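Local atomic coordinates of sulfite reductase [ferredoxin] (Mycobacterium tuberculosis, PDB entry 1ZJ8), a protein that probably reduces sulfite to sulfide with electrons from ferredoxin, using one siroheme and one [4Fe-4S] cluster per subunit, for the synthesis of sulfur-containing amino acids and cofactors. Residues V372-R383 against I394-L405; R444-R455 against S529-D537. All coordinates share one frame; numbering follows the deposited sequence.

How the contacts relate
Contact 1 closes before contact 2 opens along the chain. Their centres lie 33 Å apart, and their nearest atoms are about 15 Å apart, so they do not touch. Contact 1 falls in the second ferredoxin-like half domain. It packs helix 366-379 against strand 392-397 of an antiparallel sheet and against helix 399-411. Contact 2 falls in the second 4Fe-4S domain and joins helix 442-455 to helix 532-545. These helices belong to the domain whose mixed sheet runs from strand 425-427 to strand 520-528. Its Arg444 side chain is about 12 Å from the iron-sulfur cluster and about 13 Å from the siroheme. Contact 1 lies away from the annotated sites. They are separate packing sites in consecutive domains.

Contact 1. Residues V372-R383 against I394-L405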
loop_
_atom_site.group_PDB
_atom_site.type_symbol
_atom_site.label_atom_id
_atom_site.label_comp_id
_atom_site.label_asym_id
_atom_site.label_seq_id
_atom_site.Cartn_x
_atom_site.Cartn_y
_atom_site.Cartn_z
ATOM N N VAL A 372 4.467 -21.435 5.933
ATOM C CA VAL A 372 3.821 -21.395 4.618
ATOM C C VAL A 372 4.767 -21.932 3.534
ATOM O O VAL A 372 4.341 -22.629 2.612
ATOM C CB VAL A 372 3.374 -19.937 4.220
ATOM C CG1 VAL A 372 2.899 -19.884 2.759
ATOM C CG2 VAL A 372 2.293 -19.400 5.154
ATOM N N ALA A 373 6.051 -21.613 3.653
ATOM C CA ALA A 373 7.031 -22.097 2.683
ATOM C C ALA A 373 7.064 -23.620 2.626
ATOM O O ALA A 373 7.169 -24.189 1.536
ATOM C CB ALA A 373 8.410 -21.537 2.989
ATOM N N ASP A 374 6.945 -24.273 3.784
ATOM C CA ASP A 374 6.953 -25.752 3.855
ATOM C C ASP A 374 5.659 -26.371 3.336
ATOM O O ASP A 374 5.672 -27.457 2.725
ATOM C CB ASP A 374 7.272 -26.226 5.284
ATOM C CG ASP A 374 8.657 -25.767 5.741
ATOM O OD1 ASP A 374 9.586 -25.815 4.902
ATOM O OD2 ASP A 374 8.815 -25.315 6.905
ATOM N N LEU A 375 4.547 -25.671 3.574
ATOM C CA LEU A 375 3.264 -26.049 2.985
ATOM C C LEU A 375 3.330 -25.954 1.461
ATOM O O LEU A 375 2.831 -26.838 0.754
ATOM C CB LEU A 375 2.143 -25.152 3.503
ATOM C CG LEU A 375 1.697 -25.382 4.946
ATOM C CD1 LEU A 375 0.720 -24.300 5.377
ATOM C CD2 LEU A 375 1.076 -26.761 5.105
ATOM N N MET A 376 3.957 -24.898 0.954
ATOM C CA MET A 376 4.155 -24.773 -0.475
ATOM C C MET A 376 4.939 -25.965 -1.050
ATOM O O MET A 376 4.581 -26.509 -2.104
ATOM C CB MET A 376 4.859 -23.461 -0.782
ATOM C CG MET A 376 3.938 -22.259 -0.672
ATOM S SD MET A 376 4.740 -20.658 -0.932
ATOM C CE MET A 376 5.316 -20.842 -2.619
ATOM N N ALA A 377 5.996 -26.378 -0.352
ATOM C CA ALA A 377 6.815 -27.514 -0.805
ATOM C C ALA A 377 5.992 -28.779 -0.802
ATOM O O ALA A 377 6.003 -29.505 -1.791
ATOM C CB ALA A 377 8.026 -27.701 0.042
ATOM N N ARG A 378 5.273 -29.051 0.294
ATOM C CA ARG A 378 4.318 -30.183 0.318
ATOM C C ARG A 378 3.340 -30.184 -0.866
ATOM O O ARG A 378 2.893 -31.219 -1.293
ATOM C CB ARG A 378 3.505 -30.209 1.626
ATOM C CG ARG A 378 3.921 -31.300 2.597
ATOM C CD ARG A 378 3.013 -31.408 3.829
ATOM N NE ARG A 378 3.032 -32.782 4.386
ATOM C CZ ARG A 378 2.082 -33.724 4.193
ATOM N NH1 ARG A 378 0.977 -33.482 3.459
ATOM N NH2 ARG A 378 2.224 -34.928 4.756
ATOM N N ALA A 379 2.992 -29.016 -1.378
ATOM C CA ALA A 379 2.008 -28.917 -2.441
ATOM C C ALA A 379 2.656 -28.789 -3.826
ATOM O O ALA A 379 1.958 -28.763 -4.850
ATOM C CB ALA A 379 1.088 -27.721 -2.175
ATOM N N GLY A 380 3.983 -28.735 -3.862
ATOM C CA GLY A 380 4.706 -28.690 -5.125
ATOM C C GLY A 380 4.695 -27.331 -5.796
ATOM O O GLY A 380 4.916 -27.247 -7.009
ATOM N N SER A 381 4.496 -26.268 -5.000
ATOM C CA SER A 381 4.410 -24.890 -5.510
ATOM C C SER A 381 5.621 -24.045 -5.160
ATOM O O SER A 381 6.097 -24.082 -4.028
ATOM C CB SER A 381 3.159 -24.186 -4.958
ATOM O OG SER A 381 3.296 -22.758 -4.964
ATOM N N ASP A 382 6.080 -23.256 -6.129
ATOM C CA ASP A 382 7.195 -22.341 -5.953
ATOM C C ASP A 382 6.811 -20.902 -6.258
ATOM O O ASP A 382 7.713 -20.067 -6.452
ATOM C CB ASP A 382 8.330 -22.755 -6.890
ATOM C CG ASP A 382 9.638 -21.988 -6.644
ATOM O OD1 ASP A 382 10.176 -22.064 -5.502
ATOM O OD2 ASP A 382 10.128 -21.331 -7.607
ATOM N N ARG A 383 5.509 -20.595 -6.314
ATOM C CA ARG A 383 5.055 -19.197 -6.475
ATOM C C ARG A 383 3.954 -18.773 -5.508
ATOM O O ARG A 383 2.891 -19.396 -5.454
ATOM C CB ARG A 383 4.468 -18.928 -7.860
ATOM C CG ARG A 383 5.340 -19.211 -9.047
ATOM C CD ARG A 383 4.462 -19.799 -10.142
ATOM N NE ARG A 383 4.157 -18.907 -11.261
ATOM C CZ ARG A 383 3.188 -19.122 -12.154
ATOM N NH1 ARG A 383 2.379 -20.161 -12.055
ATOM N NH2 ARG A 383 3.018 -18.271 -13.154
ATOM N N ILE A 394 -1.216 -18.233 -2.982
ATOM C CA ILE A 394 -0.303 -19.280 -3.466
ATOM C C ILE A 394 -0.783 -19.839 -4.799
ATOM O O ILE A 394 -1.926 -20.250 -4.892
ATOM C CB ILE A 394 -0.297 -20.512 -2.519
ATOM C CG1 ILE A 394 -0.336 -20.125 -1.034
ATOM C CG2 ILE A 394 0.920 -21.399 -2.790
ATOM C CD1 ILE A 394 0.920 -19.491 -0.535
ATOM N N LEU A 395 0.085 -19.918 -5.805
ATOM C CA LEU A 395 -0.303 -20.479 -7.103
ATOM C C LEU A 395 0.095 -21.956 -7.285
ATOM O O LEU A 395 0.828 -22.522 -6.477
ATOM C CB LEU A 395 0.318 -19.640 -8.218
ATOM C CG LEU A 395 0.233 -18.132 -8.088
ATOM C CD1 LEU A 395 0.843 -17.513 -9.309
ATOM C CD2 LEU A 395 -1.193 -17.701 -7.943
ATOM N N ASP A 396 -0.391 -22.556 -8.373
ATOM C CA ASP A 396 0.019 -23.892 -8.812
ATOM C C ASP A 396 -0.283 -24.975 -7.787
ATOM O O ASP A 396 0.550 -25.850 -7.554
ATOM C CB ASP A 396 1.505 -23.914 -9.138
ATOM C CG ASP A 396 1.972 -22.659 -9.868
ATOM O OD1 ASP A 396 1.116 -21.875 -10.332
ATOM O OD2 ASP A 396 3.207 -22.455 -9.957
ATOM N N ILE A 397 -1.460 -24.898 -7.164
ATOM C CA ILE A 397 -1.957 -25.950 -6.279
ATOM C C ILE A 397 -2.801 -26.919 -7.127
ATOM O O ILE A 397 -3.884 -26.542 -7.613
ATOM C CB ILE A 397 -2.848 -25.385 -5.088
ATOM C CG1 ILE A 397 -2.157 -24.244 -4.336
ATOM C CG2 ILE A 397 -3.210 -26.478 -4.092
ATOM C CD1 ILE A 397 -0.720 -24.520 -3.926
ATOM N N PRO A 398 -2.320 -28.163 -7.316
ATOM C CA PRO A 398 -3.162 -29.152 -7.987
ATOM C C PRO A 398 -4.338 -29.628 -7.120
ATOM O O PRO A 398 -4.260 -29.594 -5.890
ATOM C CB PRO A 398 -2.198 -30.302 -8.293
ATOM C CG PRO A 398 -1.132 -30.185 -7.279
ATOM C CD PRO A 398 -1.005 -28.713 -6.948
ATOM N N ASP A 399 -5.413 -30.060 -7.782
ATOM C CA ASP A 399 -6.642 -30.479 -7.110
ATOM C C ASP A 399 -6.434 -31.526 -6.020
ATOM O O ASP A 399 -7.031 -31.435 -4.948
ATOM C CB ASP A 399 -7.663 -31.012 -8.125
ATOM C CG ASP A 399 -8.362 -29.908 -8.887
ATOM O OD1 ASP A 399 -8.342 -28.771 -8.414
ATOM O OD2 ASP A 399 -8.941 -30.174 -9.959
ATOM N N ALA A 400 -5.609 -32.527 -6.291
ATOM C CA ALA A 400 -5.349 -33.587 -5.315
ATOM C C ALA A 400 -4.873 -33.061 -3.941
ATOM O O ALA A 400 -5.214 -33.610 -2.892
ATOM C CB ALA A 400 -4.318 -34.550 -5.882
ATOM N N LEU A 401 -4.084 -31.996 -3.968
ATOM C CA LEU A 401 -3.371 -31.515 -2.805
ATOM C C LEU A 401 -4.054 -30.317 -2.178
ATOM O O LEU A 401 -3.598 -29.796 -1.151
ATOM C CB LEU A 401 -1.948 -31.136 -3.248
ATOM C CG LEU A 401 -1.158 -32.308 -3.859
ATOM C CD1 LEU A 401 0.127 -31.863 -4.518
ATOM C CD2 LEU A 401 -0.880 -33.369 -2.788
ATOM N N LEU A 402 -5.133 -29.865 -2.805
ATOM C CA LEU A 402 -5.777 -28.616 -2.405
ATOM C C LEU A 402 -6.243 -28.669 -0.973
ATOM O O LEU A 402 -5.845 -27.852 -0.165
ATOM C CB LEU A 402 -6.975 -28.297 -3.305
ATOM C CG LEU A 402 -7.670 -26.934 -3.169
ATOM C CD1 LEU A 402 -6.675 -25.808 -3.335
ATOM C CD2 LEU A 402 -8.760 -26.787 -4.218
ATOM N N ASP A 403 -7.080 -29.643 -0.659
ATOM C CA ASP A 403 -7.656 -29.737 0.680
ATOM C C ASP A 403 -6.635 -29.700 1.787
ATOM O O ASP A 403 -6.839 -28.969 2.758
ATOM C CB ASP A 403 -8.485 -31.006 0.849
ATOM C CG ASP A 403 -9.846 -30.900 0.208
ATOM O OD1 ASP A 403 -10.507 -29.837 0.345
ATOM O OD2 ASP A 403 -10.250 -31.887 -0.449
ATOM N N ASP A 404 -5.563 -30.496 1.656
ATOM C CA ASP A 404 -4.494 -30.528 2.672
ATOM C C ASP A 404 -3.853 -29.165 2.879
ATOM O O ASP A 404 -3.738 -28.722 4.020
ATOM C CB ASP A 404 -3.447 -31.593 2.362
ATOM C CG ASP A 404 -3.971 -33.009 2.616
ATOM O OD1 ASP A 404 -4.960 -33.185 3.374
ATOM O OD2 ASP A 404 -3.398 -33.954 2.046
ATOM N N LEU A 405 -3.483 -28.483 1.795
ATOM C CA LEU A 405 -2.993 -27.102 1.890
ATOM C C LEU A 405 -3.960 -26.184 2.679
ATOM O O LEU A 405 -3.581 -25.543 3.650
ATOM C CB LEU A 405 -2.776 -26.514 0.502
ATOM C CG LEU A 405 -2.077 -25.156 0.510
ATOM C CD1 LEU A 405 -0.683 -25.341 1.076
ATOM C CD2 LEU A 405 -1.984 -24.551 -0.863
#
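Ile394 overlaps three side chains of segment 372-383 with its two branches. Its CG2 lies 3.8 Å from Met376 CG and also touches the hydroxyl of Ser381. Its CD1 reaches on to Val372 CG1 at 3.9 Å and to the Met376 sulfur. Val372 points CG1 anti to its own nitrogen (chi1 171°), which brings that methyl to Ile394. Ile384 of the neighbouring strand and Leu121 of helix 118-131 extend this apolar layer. On the side of helix 366-379 facing helix 399-411, Leu405 CD1 lies 3.7 Å from Leu375 CB. The Ala379 methyl faces Ile397 CD1, which also meets Ser381 CB.

The helix ends in a Schellman motif, with Gly380 at positive phi. The carbonyl oxygen of Ala379 lies against Pro398 CD and Leu401 CD1. The chain then turns to run beside the strand. Ser381 OG donates to Leu395 O at 2.9 Å, with the donor tilted from the carbonyl plane. Leu395 N returns a bond to Arg383 O, also 2.9 Å long and fairly straight at 166°.

Bends at chi2 and chi3 bring the guanidinium of Arg383 against Leu395 and Asp396. Leu395 CD1 covers one face of it, over the centre. The Asp396 carboxylate comes to the edge, its plane turned 40° from the guanidinium. NH1 forms a salt bridge to Asp396 OD1 at 2.7 Å, though both hydrogen bonds from NH1 to this carboxylate are weak. NH2 has a second acid, Glu187. Asp396 and Ile397 form a G1 beta bulge opposite Asn353.

The contact thus has an apolar body, formed where the helix covers the strand and the next helix. Its polar bonds gather beyond the helix end, where two acids probably share the charge of Arg383.

Contact 2. Residues R444-R455 against S529-D537; sequences RAQHLVPELERR and SDELGDYID
Charged groups meet around the guanidinium of Arg455. Its NH2 donates to Asp534 OD1 at 2.7 Å, almost straight at 176°. The bond lies in the guanidinium plane but reaches the oxygen from above the carboxylate, and the two planes stand nearly at a right angle. The same NH2 bonds Glu451 OE2 at 3.2 Å, nearly along that oxygen's C-O axis. A weak bond from NE also goes to Glu451 OE2. Glu451 is one turn earlier on the same helix, and its extended chain starts with CG anti to the nitrogen (chi1 -169°). This oxygen also approaches Gly533 CA, at 3.8 Å. The three charged residues form a salt-bridge network. Gly533 O sits over one face of the guanidinium, offset toward its rim. Asp537 OD1 lies 3.3 Å from Arg455 CD, but its charge is paired with Arg541.

Apolar contacts fill the inner side. Leu452 CD2 packs on Ile536 CG2 at 3.8 Å, the two side chains crossing at about a right angle. Leu448 CD2 touches Leu532 CD1 at 4.1 Å, while its CD1 rests on the backbone of Gly533. Phe488 of strand 486-494 touches both Leu532 and Ile536, which places this layer against the mixed sheet.

At the other end, Arg444 folds across Ser529 and Leu532. Bends at chi2 and chi3 bring its guanidinium edge to Leu532, and Arg444 CD passes 3.7 Å from Ser529 OG.

The helices run in roughly the same direction, with an angle of 39° between them. Their CA atoms come nearest at Leu452 and Gly533. Glu451 and Asp534 share Arg455, which probably offsets part of the repulsion between the two acids.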
loop_
_atom_site.group_PDB
_atom_site.type_symbol
_atom_site.label_atom_id
_atom_site.label_comp_id
_atom_site.label_asym_id
_atom_site.label_seq_id
_atom_site.Cartn_x
_atom_site.Cartn_y
_atom_site.Cartn_z
ATOM N N ARG A 444 -5.329 -3.558 17.578
ATOM C CA ARG A 444 -6.763 -3.390 17.750
ATOM C C ARG A 444 -7.526 -4.339 16.847
ATOM O O ARG A 444 -8.401 -5.095 17.299
ATOM C CB ARG A 444 -7.154 -1.953 17.412
ATOM C CG ARG A 444 -8.600 -1.613 17.760
ATOM C CD ARG A 444 -8.770 -1.397 19.260
ATOM N NE ARG A 444 -9.909 -2.115 19.812
ATOM C CZ ARG A 444 -11.170 -1.753 19.665
ATOM N NH1 ARG A 444 -11.472 -0.692 18.964
ATOM N NH2 ARG A 444 -12.144 -2.453 20.216
ATOM N N ALA A 445 -7.152 -4.302 15.573
ATOM C CA ALA A 445 -7.750 -5.132 14.531
ATOM C C ALA A 445 -7.740 -6.597 14.886
ATOM O O ALA A 445 -8.644 -7.334 14.508
ATOM C CB ALA A 445 -6.992 -4.945 13.223
ATOM N N GLN A 446 -6.708 -7.027 15.606
ATOM C CA GLN A 446 -6.582 -8.445 15.963
ATOM C C GLN A 446 -7.678 -8.896 16.926
ATOM O O GLN A 446 -8.056 -10.074 16.943
ATOM C CB GLN A 446 -5.208 -8.745 16.592
ATOM C CG GLN A 446 -4.000 -8.297 15.776
ATOM C CD GLN A 446 -4.039 -8.833 14.384
ATOM O OE1 GLN A 446 -4.482 -9.957 14.165
ATOM N NE2 GLN A 446 -3.591 -8.032 13.420
ATOM N N HIS A 447 -8.176 -7.947 17.719
ATOM C CA HIS A 447 -9.275 -8.196 18.651
ATOM C C HIS A 447 -10.619 -7.845 18.044
ATOM O O HIS A 447 -11.649 -8.401 18.437
ATOM C CB HIS A 447 -9.119 -7.321 19.910
ATOM C CG HIS A 447 -7.881 -7.601 20.718
ATOM N ND1 HIS A 447 -6.651 -7.037 20.428
ATOM C CD2 HIS A 447 -7.692 -8.366 21.824
ATOM C CE1 HIS A 447 -5.758 -7.458 21.307
ATOM N NE2 HIS A 447 -6.362 -8.265 22.163
ATOM N N LEU A 448 -10.613 -6.903 17.102
ATOM C CA LEU A 448 -11.846 -6.297 16.632
ATOM C C LEU A 448 -12.551 -7.201 15.648
ATOM O O LEU A 448 -13.769 -7.335 15.716
ATOM C CB LEU A 448 -11.553 -4.929 16.029
ATOM C CG LEU A 448 -12.745 -4.106 15.538
ATOM C CD1 LEU A 448 -13.765 -3.888 16.647
ATOM C CD2 LEU A 448 -12.243 -2.783 14.958
ATOM N N VAL A 449 -11.784 -7.840 14.762
ATOM C CA VAL A 449 -12.321 -8.783 13.782
ATOM C C VAL A 449 -13.135 -9.915 14.456
ATOM O O VAL A 449 -14.302 -10.110 14.115
ATOM C CB VAL A 449 -11.196 -9.325 12.860
ATOM C CG1 VAL A 449 -11.645 -10.600 12.165
ATOM C CG2 VAL A 449 -10.778 -8.272 11.841
ATOM N N PRO A 450 -12.540 -10.647 15.421
ATOM C CA PRO A 450 -13.287 -11.629 16.240
ATOM C C PRO A 450 -14.528 -11.082 16.935
ATOM O O PRO A 450 -15.601 -11.707 16.866
ATOM C CB PRO A 450 -12.284 -12.037 17.318
ATOM C CG PRO A 450 -10.949 -11.661 16.821
ATOM C CD PRO A 450 -11.103 -10.617 15.756
ATOM N N GLU A 451 -14.388 -9.933 17.594
ATOM C CA GLU A 451 -15.552 -9.272 18.217
ATOM C C GLU A 451 -16.694 -9.141 17.214
ATOM O O GLU A 451 -17.775 -9.681 17.441
ATOM C CB GLU A 451 -15.219 -7.887 18.780
ATOM C CG GLU A 451 -16.355 -7.329 19.645
ATOM C CD GLU A 451 -16.101 -5.920 20.160
ATOM O OE1 GLU A 451 -14.922 -5.521 20.324
ATOM O OE2 GLU A 451 -17.104 -5.209 20.388
ATOM N N LEU A 452 -16.420 -8.462 16.096
ATOM C CA LEU A 452 -17.380 -8.276 15.010
ATOM C C LEU A 452 -17.936 -9.601 14.508
ATOM O O LEU A 452 -19.144 -9.735 14.305
ATOM C CB LEU A 452 -16.706 -7.525 13.857
ATOM C CG LEU A 452 -16.320 -6.068 14.164
ATOM C CD1 LEU A 452 -15.582 -5.403 13.005
ATOM C CD2 LEU A 452 -17.553 -5.249 14.543
ATOM N N GLU A 453 -17.049 -10.577 14.321
ATOM C CA GLU A 453 -17.438 -11.895 13.846
ATOM C C GLU A 453 -18.533 -12.530 14.700
ATOM O O GLU A 453 -19.550 -12.961 14.179
ATOM C CB GLU A 453 -16.211 -12.803 13.788
ATOM C CG GLU A 453 -15.459 -12.735 12.468
ATOM C CD GLU A 453 -14.130 -13.486 12.503
ATOM O OE1 GLU A 453 -13.811 -14.007 13.609
ATOM O OE2 GLU A 453 -13.423 -13.550 11.446
ATOM N N ARG A 454 -18.337 -12.561 16.010
ATOM C CA ARG A 454 -19.319 -13.179 16.924
ATOM C C ARG A 454 -20.472 -12.231 17.281
ATOM O O ARG A 454 -21.620 -12.649 17.407
ATOM C CB ARG A 454 -18.624 -13.677 18.213
ATOM C CG ARG A 454 -18.027 -12.582 19.126
ATOM C CD ARG A 454 -17.188 -13.128 20.284
ATOM N NE ARG A 454 -16.459 -12.025 20.908
ATOM C CZ ARG A 454 -15.162 -11.747 20.749
ATOM N NH1 ARG A 454 -14.361 -12.523 20.013
ATOM N NH2 ARG A 454 -14.646 -10.678 21.345
ATOM N N ARG A 455 -20.164 -10.949 17.409
ATOM C CA ARG A 455 -21.170 -9.954 17.774
ATOM C C ARG A 455 -22.275 -9.737 16.714
ATOM O O ARG A 455 -23.378 -9.329 17.045
ATOM C CB ARG A 455 -20.493 -8.615 18.071
ATOM C CG ARG A 455 -20.979 -7.986 19.325
ATOM C CD ARG A 455 -21.433 -6.580 19.111
ATOM N NE ARG A 455 -20.482 -5.645 19.673
ATOM C CZ ARG A 455 -20.823 -4.528 20.291
ATOM N NH1 ARG A 455 -22.100 -4.197 20.436
ATOM N NH2 ARG A 455 -19.878 -3.750 20.781
ATOM N N SER A 529 -11.665 4.738 20.597
ATOM C CA SER A 529 -11.118 3.435 20.264
ATOM C C SER A 529 -11.814 2.272 20.990
ATOM O O SER A 529 -11.782 1.152 20.522
ATOM C CB SER A 529 -9.631 3.405 20.558
ATOM O OG SER A 529 -9.100 2.147 20.221
ATOM N N ASP A 530 -12.433 2.526 22.136
ATOM C CA ASP A 530 -13.202 1.486 22.815
ATOM C C ASP A 530 -14.546 1.250 22.121
ATOM O O ASP A 530 -15.084 0.150 22.147
ATOM C CB ASP A 530 -13.464 1.869 24.278
ATOM C CG ASP A 530 -12.184 2.172 25.054
ATOM O OD1 ASP A 530 -11.319 1.269 25.204
ATOM O OD2 ASP A 530 -12.054 3.327 25.517
ATOM N N GLU A 531 -15.094 2.290 21.508
ATOM C CA GLU A 531 -16.428 2.211 20.900
ATOM C C GLU A 531 -16.484 1.647 19.479
ATOM O O GLU A 531 -17.581 1.536 18.934
ATOM C CB GLU A 531 -17.060 3.610 20.848
ATOM C CG GLU A 531 -17.319 4.284 22.194
ATOM C CD GLU A 531 -17.670 5.785 22.052
ATOM O OE1 GLU A 531 -17.121 6.449 21.129
ATOM O OE2 GLU A 531 -18.483 6.297 22.870
ATOM N N LEU A 532 -15.347 1.325 18.862
ATOM C CA LEU A 532 -15.341 0.969 17.438
ATOM C C LEU A 532 -16.302 -0.171 17.127
ATOM O O LEU A 532 -17.048 -0.098 16.156
ATOM C CB LEU A 532 -13.940 0.581 16.963
ATOM C CG LEU A 532 -12.830 1.633 16.847
ATOM C CD1 LEU A 532 -11.552 0.984 16.404
ATOM C CD2 LEU A 532 -13.214 2.685 15.852
ATOM N N GLY A 533 -16.275 -1.222 17.949
ATOM C CA GLY A 533 -17.167 -2.370 17.790
ATOM C C GLY A 533 -18.612 -2.005 18.016
ATOM O O GLY A 533 -19.497 -2.452 17.287
ATOM N N ASP A 534 -18.860 -1.192 19.035
ATOM C CA ASP A 534 -20.206 -0.688 19.301
ATOM C C ASP A 534 -20.739 0.076 18.103
ATOM O O ASP A 534 -21.851 -0.161 17.639
ATOM C CB ASP A 534 -20.205 0.269 20.498
ATOM C CG ASP A 534 -19.848 -0.408 21.809
ATOM O OD1 ASP A 534 -20.457 -1.438 22.142
ATOM O OD2 ASP A 534 -18.981 0.117 22.531
ATOM N N TYR A 535 -19.934 1.006 17.614
ATOM C CA TYR A 535 -20.337 1.863 16.508
ATOM C C TYR A 535 -20.631 1.085 15.221
ATOM O O TYR A 535 -21.670 1.283 14.596
ATOM C CB TYR A 535 -19.259 2.910 16.230
ATOM C CG TYR A 535 -19.520 3.644 14.952
ATOM C CD1 TYR A 535 -20.278 4.800 14.943
ATOM C CD2 TYR A 535 -19.057 3.153 13.747
ATOM C CE1 TYR A 535 -20.545 5.454 13.774
ATOM C CE2 TYR A 535 -19.314 3.796 12.573
ATOM C CZ TYR A 535 -20.053 4.948 12.587
ATOM O OH TYR A 535 -20.312 5.604 11.401
ATOM N N ILE A 536 -19.694 0.226 14.823
ATOM C CA ILE A 536 -19.861 -0.606 13.631
ATOM C C ILE A 536 -21.149 -1.430 13.729
ATOM O O ILE A 536 -21.924 -1.500 12.778
ATOM C CB ILE A 536 -18.695 -1.617 13.438
ATOM C CG1 ILE A 536 -17.355 -0.928 13.227
ATOM C CG2 ILE A 536 -18.963 -2.526 12.239
ATOM C CD1 ILE A 536 -17.339 -0.060 12.058
ATOM N N ASP A 537 -21.345 -2.069 14.880
ATOM C CA ASP A 537 -22.540 -2.853 15.145
ATOM C C ASP A 537 -23.790 -1.999 14.968
ATOM O O ASP A 537 -24.700 -2.373 14.223
ATOM C CB ASP A 537 -22.481 -3.419 16.565
ATOM C CG ASP A 537 -23.748 -4.185 16.962
ATOM O OD1 ASP A 537 -23.720 -5.433 16.976
ATOM O OD2 ASP A 537 -24.769 -3.539 17.285
#